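Uncharacterized protein (Arthrobacter sp., PDB 3KOP) is of unknown function but adopts a cyclophilin-like fold, built on an antiparallel sheet and assembled as six copies. Local coordinates at residues A37-D42 with N150-I155; A44-K49 with G84-T89; I26-R31 with R175-T180; R68-N73 with D128-Y133; V90-G95 with R135-L140. One frame throughout, in Å; residues are numbered along the deposited sequence. Where two conformers were deposited one is given.

Contact 1. Residues A37-D42 with N150-I155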
# COMPACT_ATOMS: atom_id res chain seq x y z
N ALA F 37 -13.99 -23.88 14.88
CA ALA F 37 -13.02 -23.66 13.84
C ALA F 37 -12.20 -24.92 13.62
O ALA F 37 -11.84 -25.60 14.58
CB ALA F 37 -12.10 -22.48 14.19
N LEU F 38 -11.94 -25.20 12.35
CA LEU F 38 -11.06 -26.25 11.94
C LEU F 38 -9.65 -25.75 12.02
O LEU F 38 -9.30 -24.70 11.48
CB LEU F 38 -11.36 -26.64 10.51
CG LEU F 38 -10.36 -27.55 9.82
CD1 LEU F 38 -10.50 -29.00 10.44
CD2 LEU F 38 -10.59 -27.54 8.31
N LEU F 39 -8.80 -26.55 12.66
CA LEU F 39 -7.41 -26.21 12.79
C LEU F 39 -6.68 -26.61 11.51
O LEU F 39 -6.86 -27.71 11.03
CB LEU F 39 -6.88 -26.97 13.98
CG LEU F 39 -6.09 -26.24 15.00
CD1 LEU F 39 -6.77 -24.94 15.45
CD2 LEU F 39 -5.85 -27.19 16.21
N LEU F 40 -5.85 -25.71 10.97
CA LEU F 40 -5.26 -25.90 9.64
C LEU F 40 -3.90 -26.62 9.76
O LEU F 40 -2.83 -26.05 9.50
CB LEU F 40 -5.14 -24.57 8.90
CG LEU F 40 -6.46 -23.85 8.59
CD1 LEU F 40 -6.12 -22.50 7.94
CD2 LEU F 40 -7.47 -24.69 7.71
N ASP F 41 -3.99 -27.89 10.17
CA ASP F 41 -2.80 -28.74 10.35
C ASP F 41 -2.07 -29.00 9.06
O ASP F 41 -0.87 -29.25 9.09
CB ASP F 41 -3.19 -30.07 11.02
CG ASP F 41 -3.44 -29.90 12.49
OD1 ASP F 41 -2.54 -29.38 13.15
OD2 ASP F 41 -4.50 -30.29 13.00
N ASP F 42 -2.77 -28.93 7.92
CA ASP F 42 -2.11 -29.08 6.61
C ASP F 42 -1.21 -27.88 6.24
O ASP F 42 -0.05 -28.07 5.95
CB ASP F 42 -3.12 -29.40 5.48
CG ASP F 42 -4.27 -28.37 5.34
OD1 ASP F 42 -4.49 -27.45 6.19
OD2 ASP F 42 -4.99 -28.52 4.33
N ASN F 150 -0.47 -15.18 10.94
CA ASN F 150 -0.51 -16.61 10.54
C ASN F 150 -1.96 -17.08 10.58
O ASN F 150 -2.60 -17.04 11.64
CB ASN F 150 0.28 -17.52 11.51
CG ASN F 150 1.79 -17.33 11.45
OD1 ASN F 150 2.31 -16.48 10.74
ND2 ASN F 150 2.52 -18.19 12.18
N VAL F 151 -2.49 -17.54 9.46
CA VAL F 151 -3.87 -18.04 9.41
C VAL F 151 -3.80 -19.52 9.80
O VAL F 151 -3.25 -20.35 9.05
CB VAL F 151 -4.54 -17.90 8.00
CG1 VAL F 151 -5.94 -18.56 7.99
CG2 VAL F 151 -4.60 -16.44 7.53
N PHE F 152 -4.36 -19.86 10.96
CA PHE F 152 -4.17 -21.23 11.49
C PHE F 152 -5.47 -22.00 11.74
O PHE F 152 -5.43 -23.18 12.09
CB PHE F 152 -3.31 -21.19 12.78
CG PHE F 152 -4.05 -20.72 14.01
CD1 PHE F 152 -4.09 -19.36 14.33
CD2 PHE F 152 -4.70 -21.62 14.84
CE1 PHE F 152 -4.74 -18.92 15.44
CE2 PHE F 152 -5.38 -21.16 15.96
CZ PHE F 152 -5.40 -19.82 16.25
N ALA F 153 -6.60 -21.35 11.55
CA ALA F 153 -7.88 -21.99 11.67
C ALA F 153 -8.92 -21.26 10.86
O ALA F 153 -8.75 -20.07 10.49
CB ALA F 153 -8.30 -22.11 13.11
N THR F 154 -9.98 -21.99 10.55
CA THR F 154 -11.08 -21.41 9.81
C THR F 154 -12.40 -21.82 10.43
O THR F 154 -12.66 -23.01 10.72
CB THR F 154 -11.02 -21.77 8.33
OG1 THR F 154 -11.88 -20.88 7.61
CG2 THR F 154 -11.45 -23.23 8.08
N ILE F 155 -13.24 -20.82 10.69
CA ILE F 155 -14.53 -21.04 11.36
C ILE F 155 -15.45 -21.82 10.43
O ILE F 155 -15.73 -21.40 9.31
CB ILE F 155 -15.14 -19.71 11.87
CG1 ILE F 155 -14.21 -19.09 12.93
CG2 ILE F 155 -16.54 -19.95 12.49
CD1 ILE F 155 -14.57 -17.68 13.31
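Leu-39 brings its CD1 to the edge of the Phe-152 ring, near the ring plane and 4.0 Å from Phe-152 CD2, while the backbone O of Asn-150 also lies in plane at the edge. Val-51 and Thr-47 of helix 45-54 and Val-97 and Tyr-99 of strand 96-103 pack against the same phenyl group. With chi1 at 76°, Phe-152 CG sits between its own backbone N and carbonyl carbon, which turns the ring to the side of the sheet where Leu-39 lies. The same methyl of Leu-39 touches Ala-153 CB, and Ala-37 CB meets Ala-153 CB at 4.0 Å. Leu-40 lies over the chain instead: its CD1 is 3.9 Å from Val-151 CG1 and also meets Val-151 O. Leu-38 and Thr-154 exchange two backbone hydrogen bonds, and Leu-40 N adds a third to Phe-152 O at 2.8 Å, its N standing above the carbonyl plane. Leu-40 then turns the chain away as the centre of an inverse gamma turn. In the sheet of this cyclophilin-like fold, strand 145-157 thus pairs antiparallel with strand 33-39 on one side, and on its other side, toward strand 96-103, Phe-152 and Ala-153 both face Val-97, a classic beta bulge.

Contact 2. Residues A44-K49 with G84-T89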
# COMPACT_ATOMS: atom_id res chain seq x y z
N ALA F 44 -0.79 -24.79 8.20
CA ALA F 44 -0.24 -24.06 9.35
C ALA F 44 0.07 -25.09 10.47
O ALA F 44 -0.47 -24.95 11.60
CB ALA F 44 -1.24 -23.02 9.91
N PRO F 45 0.90 -26.11 10.18
CA PRO F 45 1.15 -27.16 11.20
C PRO F 45 1.80 -26.64 12.44
O PRO F 45 1.44 -27.07 13.54
CB PRO F 45 2.07 -28.15 10.47
CG PRO F 45 2.72 -27.34 9.35
CD PRO F 45 1.60 -26.40 8.92
N ARG F 46 2.79 -25.75 12.30
CA ARG F 46 3.51 -25.27 13.47
C ARG F 46 2.61 -24.41 14.38
O ARG F 46 2.62 -24.54 15.60
CB ARG F 46 4.77 -24.50 13.09
CG ARG F 46 5.79 -25.31 12.30
CD ARG F 46 7.15 -24.62 12.28
NE ARG F 46 7.08 -23.25 11.76
CZ ARG F 46 7.12 -22.94 10.45
NH1 ARG F 46 7.21 -23.89 9.53
NH2 ARG F 46 7.09 -21.67 10.06
N THR F 47 1.86 -23.50 13.78
CA THR F 47 1.00 -22.60 14.57
C THR F 47 -0.17 -23.38 15.19
O THR F 47 -0.56 -23.11 16.33
CB THR F 47 0.45 -21.45 13.68
OG1 THR F 47 1.53 -20.86 12.94
CG2 THR F 47 -0.27 -20.41 14.49
N SER F 48 -0.72 -24.33 14.44
CA SER F 48 -1.85 -25.13 14.93
C SER F 48 -1.42 -25.93 16.16
O SER F 48 -2.14 -25.97 17.16
CB SER F 48 -2.38 -26.08 13.86
OG SER F 48 -2.93 -25.36 12.75
N LYS F 49 -0.23 -26.52 16.09
CA LYS F 49 0.32 -27.26 17.24
C LYS F 49 0.56 -26.36 18.43
O LYS F 49 0.21 -26.72 19.57
CB LYS F 49 1.63 -27.96 16.84
CG LYS F 49 2.37 -28.61 18.03
CD LYS F 49 3.51 -29.48 17.54
CE LYS F 49 4.38 -29.96 18.73
NZ LYS F 49 3.55 -30.65 19.81
N GLY F 84 7.07 -18.63 13.95
CA GLY F 84 7.50 -17.84 12.81
C GLY F 84 6.43 -17.70 11.74
O GLY F 84 5.32 -18.23 11.89
N ALA F 85 6.77 -17.02 10.66
CA ALA F 85 5.80 -16.77 9.56
C ALA F 85 5.31 -18.10 8.97
O ALA F 85 6.10 -18.95 8.57
CB ALA F 85 6.41 -15.87 8.46
N GLU F 86 4.00 -18.28 8.95
CA GLU F 86 3.40 -19.52 8.43
C GLU F 86 1.99 -19.22 7.92
O GLU F 86 1.16 -18.70 8.69
CB GLU F 86 3.34 -20.58 9.54
CG GLU F 86 3.12 -22.00 9.04
CD GLU F 86 2.92 -23.04 10.17
OE1 GLU F 86 2.24 -22.74 11.17
OE2 GLU F 86 3.44 -24.17 10.02
N ASN F 87 1.72 -19.55 6.65
CA ASN F 87 0.42 -19.34 6.03
C ASN F 87 -0.11 -17.93 6.27
O ASN F 87 -1.28 -17.75 6.63
CB ASN F 87 -0.58 -20.36 6.57
CG ASN F 87 -1.78 -20.55 5.68
OD1 ASN F 87 -1.64 -20.66 4.46
ND2 ASN F 87 -2.97 -20.67 6.27
N THR F 88 0.75 -16.94 6.06
CA THR F 88 0.41 -15.58 6.43
C THR F 88 -0.52 -14.90 5.44
O THR F 88 -0.60 -15.25 4.22
CB THR F 88 1.68 -14.74 6.63
OG1 THR F 88 2.32 -14.55 5.38
CG2 THR F 88 2.70 -15.47 7.59
N THR F 89 -1.26 -13.95 5.98
CA THR F 89 -2.07 -13.03 5.21
C THR F 89 -1.91 -11.58 5.70
O THR F 89 -1.63 -11.32 6.90
CB THR F 89 -3.57 -13.45 5.24
OG1 THR F 89 -4.31 -12.70 4.27
CG2 THR F 89 -4.13 -13.23 6.65
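Glu-86 points its carboxylate at the start of helix 45-54, while Arg-46 lies obliquely across it and Thr-47 runs past it in the opposite direction. CG of Glu-86 stands anti to the backbone N (chi1 -164°) and the chain stays extended, which carries both oxygens to the first turn. OE2 takes Arg-46 N at 2.8 Å and OE1 takes Thr-47 N at 2.7 Å, each through its syn lone pair; Thr-47 OG1 donates a further bond of 2.7 Å to OE1 from the anti side. Three donors thus hold the carboxylate flat, and the helix N-terminus probably stabilises its charge. The Arg-46 guanidinium, its plane 31° from the carboxylate, has OE2 over one face; the salt bridge is long, 3.8 Å from Arg-46 NH1 to Glu-86 OE2, with no N-H aimed at the oxygen. Arg-46 NE instead bonds to Pro-83 O, and NH1 to Asn-105 of a third subunit. With Glu-86 cut back to alanine, the N-H groups of Arg-46 and Thr-47 would probably lose their acceptor and a gap would open beside Ala-44. The helix is thereby tied to the loop before strand 88-89, and Asn-150 of strand 145-157 bonds to both sides, through Thr-47 OG1 and through Glu-86 N and Gly-84 O.

Contact 3. Residues I26-R31 with R175-T180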
# COMPACT_ATOMS: atom_id res chain seq x y z
N ILE F 26 -14.29 -21.30 19.96
CA ILE F 26 -13.95 -19.92 20.18
C ILE F 26 -15.19 -19.26 20.75
O ILE F 26 -16.23 -19.22 20.10
CB ILE F 26 -13.53 -19.22 18.89
CG1 ILE F 26 -12.40 -19.98 18.19
CG2 ILE F 26 -13.10 -17.79 19.20
CD1 ILE F 26 -12.06 -19.46 16.74
N THR F 27 -15.07 -18.75 21.96
CA THR F 27 -16.21 -18.40 22.80
C THR F 27 -16.05 -17.01 23.37
O THR F 27 -14.96 -16.66 23.84
CB THR F 27 -16.36 -19.39 23.99
OG1 THR F 27 -16.52 -20.73 23.51
CG2 THR F 27 -17.57 -19.02 24.88
N LEU F 28 -17.15 -16.25 23.35
CA LEU F 28 -17.29 -15.03 24.11
C LEU F 28 -18.08 -15.37 25.37
O LEU F 28 -19.25 -15.77 25.30
CB LEU F 28 -18.01 -13.95 23.29
CG LEU F 28 -17.20 -13.40 22.11
CD1 LEU F 28 -18.10 -12.65 21.11
CD2 LEU F 28 -16.08 -12.49 22.62
N GLU F 29 -17.46 -15.21 26.52
CA GLU F 29 -17.99 -15.81 27.76
C GLU F 29 -19.18 -15.06 28.30
O GLU F 29 -20.07 -15.68 28.85
CB GLU F 29 -16.94 -15.81 28.84
CG GLU F 29 -15.62 -16.47 28.48
CD GLU F 29 -15.62 -17.95 28.67
OE1 GLU F 29 -16.70 -18.59 28.62
OE2 GLU F 29 -14.52 -18.49 28.87
N LYS F 30 -19.17 -13.74 28.20
CA LYS F 30 -20.25 -12.92 28.75
C LYS F 30 -21.45 -12.97 27.83
O LYS F 30 -22.56 -13.25 28.27
CB LYS F 30 -19.79 -11.48 28.94
CG LYS F 30 -20.80 -10.55 29.56
CD LYS F 30 -20.16 -9.22 29.87
CE LYS F 30 -21.18 -8.19 30.38
NZ LYS F 30 -21.62 -7.31 29.26
N ARG F 31 -21.25 -12.73 26.55
CA ARG F 31 -22.37 -12.89 25.61
C ARG F 31 -22.79 -14.36 25.42
O ARG F 31 -23.89 -14.63 24.93
CB ARG F 31 -22.06 -12.21 24.28
CG ARG F 31 -21.97 -10.68 24.38
CD ARG F 31 -21.23 -10.09 23.22
NE ARG F 31 -21.30 -8.64 23.25
CZ ARG F 31 -20.60 -7.85 24.05
NH1 ARG F 31 -19.69 -8.36 24.89
NH2 ARG F 31 -20.77 -6.54 24.00
N ARG F 175 -16.35 -4.50 27.79
CA ARG F 175 -16.26 -4.59 29.25
C ARG F 175 -16.70 -5.94 29.76
O ARG F 175 -17.80 -6.38 29.47
CB ARG F 175 -17.16 -3.56 29.93
CG ARG F 175 -16.79 -2.13 29.70
CD ARG F 175 -15.36 -1.83 30.10
NE ARG F 175 -15.05 -0.44 29.80
CZ ARG F 175 -13.84 0.11 29.90
NH1 ARG F 175 -12.81 -0.62 30.31
NH2 ARG F 175 -13.67 1.38 29.58
N ASP F 176 -15.84 -6.57 30.56
CA ASP F 176 -16.11 -7.84 31.22
C ASP F 176 -16.30 -8.96 30.23
O ASP F 176 -16.80 -10.01 30.58
CB ASP F 176 -17.32 -7.72 32.16
CG ASP F 176 -17.09 -6.71 33.27
OD1 ASP F 176 -15.94 -6.66 33.79
OD2 ASP F 176 -18.04 -5.95 33.60
N GLU F 177 -15.88 -8.74 28.98
CA GLU F 177 -16.05 -9.75 27.96
C GLU F 177 -14.73 -10.41 27.80
O GLU F 177 -13.70 -9.73 27.79
CB GLU F 177 -16.55 -9.16 26.64
CG GLU F 177 -16.84 -10.18 25.55
CD GLU F 177 -17.82 -11.28 25.97
OE1 GLU F 177 -17.37 -12.26 26.62
OE2 GLU F 177 -19.02 -11.18 25.61
N THR F 178 -14.76 -11.74 27.68
CA THR F 178 -13.55 -12.57 27.59
C THR F 178 -13.65 -13.42 26.33
O THR F 178 -14.72 -13.99 26.04
CB THR F 178 -13.44 -13.48 28.84
OG1 THR F 178 -13.41 -12.67 30.02
CG2 THR F 178 -12.21 -14.34 28.81
N LEU F 179 -12.54 -13.52 25.61
CA LEU F 179 -12.46 -14.38 24.44
C LEU F 179 -11.61 -15.63 24.76
O LEU F 179 -10.42 -15.55 25.11
CB LEU F 179 -11.82 -13.61 23.27
CG LEU F 179 -11.62 -14.37 21.96
CD1 LEU F 179 -12.96 -14.77 21.29
CD2 LEU F 179 -10.73 -13.54 21.00
N THR F 180 -12.23 -16.79 24.59
CA THR F 180 -11.64 -18.06 25.01
C THR F 180 -11.47 -19.03 23.86
O THR F 180 -12.42 -19.35 23.13
CB THR F 180 -12.49 -18.71 26.13
OG1 THR F 180 -12.49 -17.83 27.26
CG2 THR F 180 -11.89 -20.06 26.55
O HOH W 1 -13.91 -21.62 23.86
O HOH W 2 -19.15 -6.40 27.01
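Leu-28 and Leu-179 form a non-hydrogen-bonded pair on the buried face where strands 23-28 and 178-183 run antiparallel in the cyclophilin-like fold, and Ile-26 lies alongside Leu-179, pointing the same way. Leu-179 CD1 is the hub of this tight side, 3.7 Å from Ile-26 CG2 and 4.1 Å from Leu-28 CD2, and helix 159-172 packs over Leu-28. Thr-27 and Thr-180 exchange two in-plane backbone bonds. Beyond the strands, Glu-177 ties down the turn: a bend at chi2 (55°) brings its carboxylate to the backbone N-H groups of Lys-30 and Arg-31. OE1 receives Lys-30 N at 2.8 Å and Thr-178 N; OE2 receives Arg-31 N on its syn lone pair and Arg-31 NH1 on the anti side, at 3.0 Å. Arg-31 NE pairs with Asp-168. A glutamine here would probably leave Arg-31 without this charged mate and one backbone N-H of the turn facing an amide NH2. The turn end is looser and wetter. The Lys-30 side chain beyond CB lays its CD along the backbone oxygens of Asp-176 and Arg-175, and a water links Arg-31 NH1 to Arg-175 O. Just past strand 23-28, Glu-29 OE2 accepts from Thr-180 OG1, also bonded to Ser-58, at 2.7 Å from above the carboxylate plane.

Contact 4. Residues R68-N73 with D128-Y133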
# COMPACT_ATOMS: atom_id res chain seq x y z
N ARG F 68 -10.09 -3.76 10.95
CA ARG F 68 -11.48 -3.69 10.58
C ARG F 68 -12.37 -4.73 11.23
O ARG F 68 -12.72 -4.54 12.39
CB ARG F 68 -11.70 -3.56 9.07
CG ARG F 68 -13.05 -2.88 8.83
CD ARG F 68 -13.21 -2.69 7.42
NE ARG F 68 -14.35 -1.87 7.08
CZ ARG F 68 -14.74 -1.67 5.84
NH1 ARG F 68 -14.05 -2.22 4.86
NH2 ARG F 68 -15.79 -0.88 5.57
N ASN F 69 -12.77 -5.79 10.52
CA ASN F 69 -13.72 -6.76 11.06
C ASN F 69 -13.04 -7.83 11.87
O ASN F 69 -13.01 -9.03 11.52
CB ASN F 69 -14.61 -7.30 9.96
CG ASN F 69 -15.41 -6.20 9.30
OD1 ASN F 69 -16.21 -5.56 9.97
ND2 ASN F 69 -15.17 -5.95 8.02
N GLU F 70 -12.49 -7.37 12.98
CA GLU F 70 -11.62 -8.17 13.84
C GLU F 70 -11.97 -8.04 15.33
O GLU F 70 -12.19 -6.93 15.84
CB GLU F 70 -10.20 -7.68 13.67
CG GLU F 70 -9.20 -8.49 14.47
CD GLU F 70 -7.88 -7.79 14.72
OE1 GLU F 70 -7.84 -6.53 14.67
OE2 GLU F 70 -6.90 -8.54 15.00
N ILE F 71 -11.94 -9.17 16.05
CA ILE F 71 -11.81 -9.15 17.51
C ILE F 71 -10.58 -9.99 17.86
O ILE F 71 -10.16 -10.82 17.07
CB ILE F 71 -13.07 -9.64 18.29
CG1 ILE F 71 -13.47 -11.08 17.89
CG2 ILE F 71 -14.21 -8.66 18.12
CD1 ILE F 71 -14.33 -11.85 18.96
N TYR F 72 -10.01 -9.76 19.03
CA TYR F 72 -8.81 -10.49 19.41
C TYR F 72 -8.59 -10.45 20.92
O TYR F 72 -9.24 -9.68 21.63
CB TYR F 72 -7.60 -9.94 18.68
CG TYR F 72 -7.26 -8.53 19.05
CD1 TYR F 72 -7.92 -7.45 18.44
CD2 TYR F 72 -6.30 -8.25 20.05
CE1 TYR F 72 -7.62 -6.15 18.79
CE2 TYR F 72 -5.99 -6.94 20.40
CZ TYR F 72 -6.66 -5.90 19.77
OH TYR F 72 -6.40 -4.60 20.08
N ASN F 73 -7.70 -11.31 21.41
CA ASN F 73 -7.21 -11.21 22.75
C ASN F 73 -5.69 -11.18 22.68
O ASN F 73 -5.10 -11.37 21.60
CB ASN F 73 -7.78 -12.33 23.67
CG ASN F 73 -7.24 -13.74 23.36
OD1 ASN F 73 -6.25 -13.90 22.67
ND2 ASN F 73 -7.92 -14.76 23.90
N ASP F 128 -1.14 -12.43 19.97
CA ASP F 128 -2.45 -11.89 19.56
C ASP F 128 -3.15 -13.02 18.83
O ASP F 128 -2.66 -13.49 17.82
CB ASP F 128 -2.21 -10.69 18.65
CG ASP F 128 -3.46 -10.04 18.14
OD1 ASP F 128 -4.50 -10.71 17.89
OD2 ASP F 128 -3.37 -8.80 17.91
N LEU F 129 -4.28 -13.47 19.38
CA LEU F 129 -5.14 -14.44 18.75
C LEU F 129 -6.40 -13.73 18.29
O LEU F 129 -7.11 -13.13 19.10
CB LEU F 129 -5.49 -15.59 19.70
CG LEU F 129 -4.28 -16.39 20.19
CD1 LEU F 129 -4.67 -17.38 21.38
CD2 LEU F 129 -3.61 -17.12 19.05
N ALA F 130 -6.63 -13.78 16.97
CA ALA F 130 -7.62 -12.93 16.32
C ALA F 130 -8.61 -13.71 15.48
O ALA F 130 -8.26 -14.71 14.85
CB ALA F 130 -6.92 -11.83 15.44
N VAL F 131 -9.84 -13.21 15.47
CA VAL F 131 -10.92 -13.73 14.70
C VAL F 131 -11.40 -12.64 13.75
O VAL F 131 -11.71 -11.53 14.17
CB VAL F 131 -12.09 -14.15 15.62
CG1 VAL F 131 -13.37 -14.46 14.82
CG2 VAL F 131 -11.68 -15.36 16.45
N PHE F 132 -11.45 -12.97 12.46
CA PHE F 132 -12.01 -12.07 11.48
C PHE F 132 -13.43 -12.48 11.12
O PHE F 132 -13.69 -13.62 10.74
CB PHE F 132 -11.07 -11.98 10.29
CG PHE F 132 -9.86 -11.23 10.61
CD1 PHE F 132 -9.84 -9.85 10.47
CD2 PHE F 132 -8.77 -11.88 11.13
CE1 PHE F 132 -8.70 -9.13 10.78
CE2 PHE F 132 -7.64 -11.16 11.48
CZ PHE F 132 -7.60 -9.80 11.29
N TYR F 133 -14.36 -11.56 11.33
CA TYR F 133 -15.79 -11.88 11.22
C TYR F 133 -16.45 -11.26 10.01
O TYR F 133 -17.59 -11.55 9.75
CB TYR F 133 -16.54 -11.48 12.49
CG TYR F 133 -16.60 -10.00 12.79
CD1 TYR F 133 -17.65 -9.21 12.32
CD2 TYR F 133 -15.61 -9.39 13.58
CE1 TYR F 133 -17.71 -7.84 12.60
CE2 TYR F 133 -15.67 -8.02 13.88
CZ TYR F 133 -16.73 -7.26 13.38
OH TYR F 133 -16.80 -5.93 13.68
O HOH W 3 -4.92 -7.25 16.25
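Glu-70 OE2 and Asp-128 OD2 are bridged by one water, which donates to each oxygen at 2.7 Å and rests over the centre of the Tyr-72 ring, 3.7 Å above its plane. This polar cluster lies on one face of the antiparallel pairing of strands 70-76 and 125-132, inside the sheet of the cyclophilin-like fold. The water probably eases the meeting of two acidic side chains, whose nearest oxygens, Glu-70 OE2 and Asp-128 OD1, are 4.3 Å apart; Asp-128 OD1 is buried without a hydrogen-bonding partner and packs against Tyr-72 CB. Glu-70, its chain fully extended, runs alongside Phe-132 in the same direction. Its CG lies over one face of that ring in a CH-pi contact, and its carboxylate is nearly parallel to the ring, 9° between planes. On the other side of the sheet Ile-71 CG1 meets Val-131 CB at 4.1 Å, and Asn-73, whose ND2 bonds to Leu-179 O, lies beside Leu-129. Backbone bonds join Ile-71 with Val-131 and Asn-73 with Leu-129 in both directions. At the far end Tyr-133 N reaches Asn-69 O, where Asn-69 centres an inverse gamma turn, and Tyr-133 OH bonds to His-63 and to Lys-65 of a fourth subunit. Asn-69 CB stands almost squarely over the Tyr-133 ring, 4.0 Å from its centroid and 8° off the normal.

Contact 5. Residues V90-G95 with R135-L140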
# COMPACT_ATOMS: atom_id res chain seq x y z
N VAL F 90 -2.06 -10.64 4.77
CA VAL F 90 -2.38 -9.26 5.17
C VAL F 90 -3.77 -8.85 4.74
O VAL F 90 -4.16 -7.69 4.93
CB VAL F 90 -1.34 -8.24 4.70
CG1 VAL F 90 -0.00 -8.49 5.51
CG2 VAL F 90 -1.12 -8.29 3.16
N THR F 91 -4.51 -9.80 4.16
CA THR F 91 -5.85 -9.63 3.68
C THR F 91 -6.72 -10.72 4.31
O THR F 91 -7.21 -11.59 3.60
CB THR F 91 -5.93 -9.72 2.12
OG1 THR F 91 -5.34 -10.95 1.65
CG2 THR F 91 -5.19 -8.55 1.46
N PRO F 92 -6.91 -10.67 5.65
CA PRO F 92 -7.73 -11.70 6.25
C PRO F 92 -9.20 -11.65 5.82
O PRO F 92 -9.76 -10.57 5.55
CB PRO F 92 -7.59 -11.43 7.75
CG PRO F 92 -7.28 -9.99 7.86
CD PRO F 92 -6.55 -9.63 6.62
N ILE F 93 -9.81 -12.83 5.77
CA ILE F 93 -11.16 -12.99 5.24
C ILE F 93 -12.12 -13.54 6.29
O ILE F 93 -11.67 -14.01 7.35
CB ILE F 93 -11.14 -13.89 4.02
CG1 ILE F 93 -10.90 -15.35 4.41
CG2 ILE F 93 -10.09 -13.39 3.04
CD1 ILE F 93 -11.00 -16.33 3.18
N PRO F 94 -13.45 -13.46 6.02
CA PRO F 94 -14.38 -13.91 7.04
C PRO F 94 -14.09 -15.36 7.42
O PRO F 94 -13.86 -16.18 6.56
CB PRO F 94 -15.76 -13.80 6.37
CG PRO F 94 -15.58 -12.73 5.33
CD PRO F 94 -14.16 -12.89 4.86
N GLY F 95 -14.07 -15.63 8.70
CA GLY F 95 -13.79 -16.95 9.22
C GLY F 95 -12.35 -17.24 9.56
O GLY F 95 -12.08 -18.23 10.20
N ARG F 135 -15.36 -9.00 5.92
CA ARG F 135 -14.42 -8.93 4.80
C ARG F 135 -13.84 -7.51 4.64
O ARG F 135 -14.14 -6.60 5.41
CB ARG F 135 -15.07 -9.38 3.47
CG ARG F 135 -16.26 -8.51 3.00
CD ARG F 135 -16.73 -8.95 1.60
NE ARG F 135 -15.66 -8.71 0.64
CZ ARG F 135 -15.48 -9.42 -0.47
NH1 ARG F 135 -16.32 -10.42 -0.79
NH2 ARG F 135 -14.44 -9.14 -1.27
N ASN F 136 -12.98 -7.38 3.62
CA ASN F 136 -12.40 -6.11 3.21
C ASN F 136 -11.55 -5.52 4.35
O ASN F 136 -11.71 -4.38 4.73
CB ASN F 136 -13.48 -5.14 2.70
CG ASN F 136 -14.07 -5.57 1.38
OD1 ASN F 136 -13.68 -6.63 0.82
ND2 ASN F 136 -15.02 -4.77 0.85
N ASN F 137 -10.69 -6.37 4.91
CA ASN F 137 -9.80 -6.00 6.03
C ASN F 137 -8.38 -5.88 5.51
O ASN F 137 -7.99 -6.66 4.63
CB ASN F 137 -9.81 -7.12 7.07
CG ASN F 137 -11.20 -7.59 7.42
OD1 ASN F 137 -12.01 -6.85 8.01
ND2 ASN F 137 -11.50 -8.82 7.06
N LEU F 138 -7.60 -4.95 6.05
CA LEU F 138 -6.17 -4.88 5.75
C LEU F 138 -5.36 -4.88 7.03
O LEU F 138 -5.63 -4.09 7.97
CB LEU F 138 -5.87 -3.63 4.92
CG LEU F 138 -6.41 -3.57 3.50
CD1 LEU F 138 -6.33 -2.10 2.99
CD2 LEU F 138 -5.56 -4.51 2.60
N LEU F 139 -4.39 -5.77 7.08
CA LEU F 139 -3.49 -5.90 8.22
C LEU F 139 -2.32 -4.96 8.03
O LEU F 139 -1.17 -5.33 7.67
CB LEU F 139 -3.08 -7.35 8.45
CG LEU F 139 -4.08 -8.16 9.31
CD1 LEU F 139 -3.77 -9.63 9.27
CD2 LEU F 139 -4.08 -7.65 10.79
N LEU F 140 -2.62 -3.69 8.28
CA LEU F 140 -1.72 -2.58 7.99
C LEU F 140 -2.03 -1.46 8.98
O LEU F 140 -3.20 -1.13 9.17
CB LEU F 140 -1.99 -2.11 6.56
CG LEU F 140 -1.37 -0.85 6.00
CD1 LEU F 140 0.08 -0.83 6.15
CD2 LEU F 140 -1.75 -0.72 4.52
O HOH W 4 -9.53 -8.72 3.60
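Asn-137 points at Pro-92. Its CB touches the proline ring at CG, 3.9 Å away; CG of Asn-137 stands anti to its own carbonyl carbon (chi1 -48°), which brings the amide beside the Pro-92 carbonyl. ND2 donates to Pro-92 O at 2.9 Å in a nearly straight bond, with the oxygen in the amide plane but ND2 itself above the carbonyl plane; it also bonds to Gly-134 O. OD1 turns to Asn-69 N, so the amide is held at both ends and its rotation fixed. A water adds a second link, donating to Pro-92 O and accepting from Asn-137 N at 2.9 Å. Apolar packing comes from Leu-139, whose CD1 lies 3.8 Å from both CG and CD of Pro-92, while Leu-139 N bonds to Val-90 O at 2.9 Å and an inverse gamma turn centres on Leu-139. Farther along, the Pro-94 ring rests on Arg-135 CB; the Arg-135 guanidinium leaves for Asp-96 of a second subunit. Two irregular loops therefore run side by side in roughly opposite directions, one leading from strand 88-89 to strand 96-103, the other from strand 125-132 to strand 140-141, with Phe-132 of strand 125-132 packed against Pro-92 and Asn-137.

Contacts 1, 3 and 4 pair strands of one curled antiparallel sheet, while contact 2 ties a helix start to a loop and contact 5 joins two loops beside the sheet. Contact 2 lies 9 Å from contact 1, centre to centre, where Asn-87 ND2 reaches Val-151 O at 2.8 Å. Contacts 3 and 4, with centres 13 Å apart, share a core: Leu-179 CD1 packs on Ile-71 CD1. Contacts 4 and 5 are 10 Å apart between centres and alternate along the chain. Contacts 2 and 3 lie on opposite sides of the chain's centre, their nearest atoms about 12 Å apart. Contacts 2 and 5 both touch a third subunit, and 4 and 5 a fourth, so these contacts lie beside subunit interfaces.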